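Local structure of endoglucanase EG-II (Hypocrea jecorina, 3QR3) at residues A[230-238]-A[266-276]. The protein is an endo-1,4-beta-glucanase that hydrolyses internal beta-1,4-glucosidic bonds of cellulose with its TIM-barrel catalytic domain. Sequence-based numbering, arbitrary orientation.
Sequences HAECTTNNI and VQSCIQDMCQQ. With SO4 (sulfate ion), chain F.
In this family 5 TIM barrel, a disulfide ties the loop between strand 214-219 and helix 238-251 to the helix after the next strand: Cys-233 SG meets Cys-269 SG at 2.0 Å, with a chi3 of 100° close to the relaxed right angle. On the residue just before Cys-269, the small hydroxyl of Ser-268 serves twice. Its OG, placed between its own backbone N and carbonyl carbon (chi1 65°), accepts a nearly straight bond from Cys-233 N at 3.0 Å and donates to Glu-232 OE1 at 2.7 Å, reaching that oxygen from above the carboxylate plane. Glu-232 bends at chi2 to bring its acid over the helix start, where a water links OE1 to Ser-268 N; a carboxylate suits this end, whose dipole would probably favour its charge. A sulfate, probably a component of the crystallisation medium, accepts hydrogen bonds from the backbone N of Ala-231 and Glu-232. Midway, Asp-272 packs its CB against Thr-235 O. At the far end Asn-236 suits its place because one amide offers both an acceptor and a donor: OD1 accepts from Ile-238 N in an Asx turn, while ND2 donates a hydrogen bond to Gln-275 OE1 at 2.8 Å, from above the carbonyl plane, the amide planes 64° apart. Replacing Asn-236 by an alanine is likely to leave Gln-275 OE1 without this donor and Ile-238 N without its side-chain acceptor. Covalent and polar links thus fasten the loop near the helix start and again at Gln-275.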
# COMPACT_ATOMS: atom_id res chain seq x y z
N HIS A 230 -15.38 -4.36 -10.10
CA HIS A 230 -16.60 -3.83 -10.70
C HIS A 230 -16.65 -2.33 -10.52
O HIS A 230 -16.14 -1.80 -9.53
CB HIS A 230 -17.84 -4.45 -10.07
CG HIS A 230 -17.79 -5.95 -9.99
ND1 HIS A 230 -17.25 -6.62 -8.92
CD2 HIS A 230 -18.20 -6.89 -10.87
CE1 HIS A 230 -17.34 -7.92 -9.14
NE2 HIS A 230 -17.91 -8.11 -10.31
N ALA A 231 -17.25 -1.65 -11.48
CA ALA A 231 -17.42 -0.20 -11.42
C ALA A 231 -18.35 0.21 -10.29
O ALA A 231 -18.06 1.16 -9.56
CB ALA A 231 -17.94 0.33 -12.77
N GLU A 232 -19.46 -0.51 -10.12
CA GLU A 232 -20.50 -0.08 -9.19
C GLU A 232 -20.15 -0.40 -7.74
O GLU A 232 -19.52 -1.42 -7.47
CB GLU A 232 -21.85 -0.71 -9.56
CG GLU A 232 -22.36 -0.32 -10.96
CD GLU A 232 -22.66 1.17 -11.09
OE1 GLU A 232 -23.09 1.80 -10.10
OE2 GLU A 232 -22.47 1.72 -12.19
N CYS A 233 -20.53 0.48 -6.83
CA CYS A 233 -20.36 0.22 -5.40
C CYS A 233 -21.68 -0.19 -4.76
O CYS A 233 -22.75 0.26 -5.17
CB CYS A 233 -19.76 1.44 -4.69
SG CYS A 233 -18.11 1.90 -5.29
N THR A 234 -21.59 -1.05 -3.75
CA THR A 234 -22.77 -1.64 -3.14
C THR A 234 -22.73 -1.49 -1.62
O THR A 234 -23.66 -1.92 -0.92
CB THR A 234 -22.89 -3.14 -3.49
OG1 THR A 234 -21.76 -3.84 -2.97
CG2 THR A 234 -22.92 -3.34 -4.99
N THR A 235 -21.67 -0.90 -1.09
CA THR A 235 -21.53 -0.76 0.36
C THR A 235 -20.57 0.37 0.70
O THR A 235 -19.70 0.72 -0.10
CB THR A 235 -21.02 -2.08 1.01
OG1 THR A 235 -20.95 -1.94 2.44
CG2 THR A 235 -19.63 -2.45 0.47
N ASN A 236 -20.75 0.96 1.89
CA ASN A 236 -19.79 1.92 2.41
C ASN A 236 -18.88 1.30 3.48
O ASN A 236 -18.03 1.98 4.05
CB ASN A 236 -20.51 3.16 2.97
CG ASN A 236 -21.44 2.83 4.11
OD1 ASN A 236 -21.24 1.84 4.81
ND2 ASN A 236 -22.45 3.66 4.31
N ASN A 237 -19.06 0.00 3.73
CA ASN A 237 -18.19 -0.78 4.61
C ASN A 237 -18.19 -0.41 6.09
O ASN A 237 -17.37 -0.91 6.85
CB ASN A 237 -16.75 -0.72 4.12
CG ASN A 237 -16.54 -1.49 2.85
OD1 ASN A 237 -16.94 -2.66 2.75
ND2 ASN A 237 -15.92 -0.85 1.86
N ILE A 238 -19.09 0.47 6.50
CA ILE A 238 -19.08 0.92 7.89
C ILE A 238 -19.56 -0.14 8.88
O ILE A 238 -18.84 -0.47 9.84
CB ILE A 238 -19.91 2.20 8.07
CG1 ILE A 238 -19.29 3.35 7.26
CG2 ILE A 238 -20.02 2.54 9.57
CD1 ILE A 238 -20.19 4.61 7.16
N VAL A 266 -18.42 6.54 -10.83
CA VAL A 266 -19.86 6.50 -11.05
C VAL A 266 -20.59 6.92 -9.77
O VAL A 266 -20.01 6.88 -8.68
CB VAL A 266 -20.33 5.09 -11.46
CG1 VAL A 266 -19.73 4.69 -12.79
CG2 VAL A 266 -19.94 4.08 -10.37
N GLN A 267 -21.86 7.30 -9.91
CA GLN A 267 -22.63 7.85 -8.79
C GLN A 267 -22.68 6.95 -7.56
O GLN A 267 -22.54 7.44 -6.43
CB GLN A 267 -24.05 8.19 -9.24
CG GLN A 267 -24.84 8.98 -8.20
CD GLN A 267 -24.19 10.31 -7.87
OE1 GLN A 267 -23.72 11.02 -8.76
NE2 GLN A 267 -24.17 10.66 -6.59
N SER A 268 -22.89 5.65 -7.75
CA SER A 268 -22.95 4.72 -6.61
C SER A 268 -21.70 4.79 -5.73
O SER A 268 -21.80 4.72 -4.50
CB SER A 268 -23.19 3.28 -7.07
OG SER A 268 -22.10 2.79 -7.84
N CYS A 269 -20.54 4.92 -6.36
CA CYS A 269 -19.28 4.99 -5.62
C CYS A 269 -19.02 6.38 -5.05
O CYS A 269 -18.45 6.52 -3.97
CB CYS A 269 -18.11 4.56 -6.49
SG CYS A 269 -18.27 2.86 -7.08
N ILE A 270 -19.43 7.41 -5.79
CA ILE A 270 -19.33 8.77 -5.28
C ILE A 270 -20.09 8.86 -3.96
O ILE A 270 -19.65 9.52 -3.02
CB ILE A 270 -19.84 9.81 -6.29
CG1 ILE A 270 -18.80 9.97 -7.41
CG2 ILE A 270 -20.12 11.14 -5.60
CD1 ILE A 270 -19.26 10.82 -8.59
N GLN A 271 -21.23 8.18 -3.88
CA GLN A 271 -21.98 8.17 -2.63
C GLN A 271 -21.33 7.28 -1.57
O GLN A 271 -21.05 7.74 -0.47
CB GLN A 271 -23.45 7.75 -2.84
CG GLN A 271 -24.21 7.61 -1.52
CD GLN A 271 -25.71 7.45 -1.71
OE1 GLN A 271 -26.41 6.99 -0.80
NE2 GLN A 271 -26.21 7.83 -2.88
N ASP A 272 -21.06 6.02 -1.91
CA ASP A 272 -20.53 5.06 -0.94
C ASP A 272 -19.10 5.37 -0.48
O ASP A 272 -18.78 5.21 0.70
CB ASP A 272 -20.60 3.63 -1.48
CG ASP A 272 -22.03 3.11 -1.58
OD1 ASP A 272 -22.96 3.83 -1.13
OD2 ASP A 272 -22.24 1.99 -2.10
N MET A 273 -18.25 5.80 -1.40
CA MET A 273 -16.88 6.11 -1.03
C MET A 273 -16.84 7.32 -0.11
O MET A 273 -16.02 7.38 0.80
CB MET A 273 -16.01 6.36 -2.25
CG MET A 273 -14.58 6.76 -1.90
SD MET A 273 -13.70 5.45 -1.01
CE MET A 273 -13.42 4.26 -2.32
N CYS A 274 -17.71 8.29 -0.36
CA CYS A 274 -17.70 9.48 0.46
C CYS A 274 -18.19 9.16 1.87
O CYS A 274 -17.67 9.68 2.83
CB CYS A 274 -18.47 10.63 -0.20
SG CYS A 274 -17.54 11.40 -1.59
N GLN A 275 -19.19 8.28 1.98
CA GLN A 275 -19.63 7.79 3.28
C GLN A 275 -18.50 7.06 4.00
O GLN A 275 -18.29 7.25 5.19
CB GLN A 275 -20.85 6.88 3.14
CG GLN A 275 -22.09 7.65 2.70
CD GLN A 275 -23.27 6.75 2.38
OE1 GLN A 275 -23.14 5.52 2.33
NE2 GLN A 275 -24.42 7.36 2.14
N GLN A 276 -17.78 6.22 3.26
CA GLN A 276 -16.69 5.47 3.85
C GLN A 276 -15.62 6.40 4.40
O GLN A 276 -15.19 6.28 5.55
CB GLN A 276 -16.06 4.51 2.83
CG GLN A 276 -15.03 3.57 3.47
CD GLN A 276 -14.30 2.73 2.44
OE1 GLN A 276 -13.38 3.20 1.77
NE2 GLN A 276 -14.70 1.47 2.32
S SO4 F . -20.01 -3.17 -13.16
O1 SO4 F . -20.48 -4.55 -13.23
O2 SO4 F . -20.20 -2.68 -11.80
O3 SO4 F . -18.59 -3.12 -13.53
O4 SO4 F . -20.77 -2.32 -14.08
O HOH W 1 -23.80 4.45 -10.21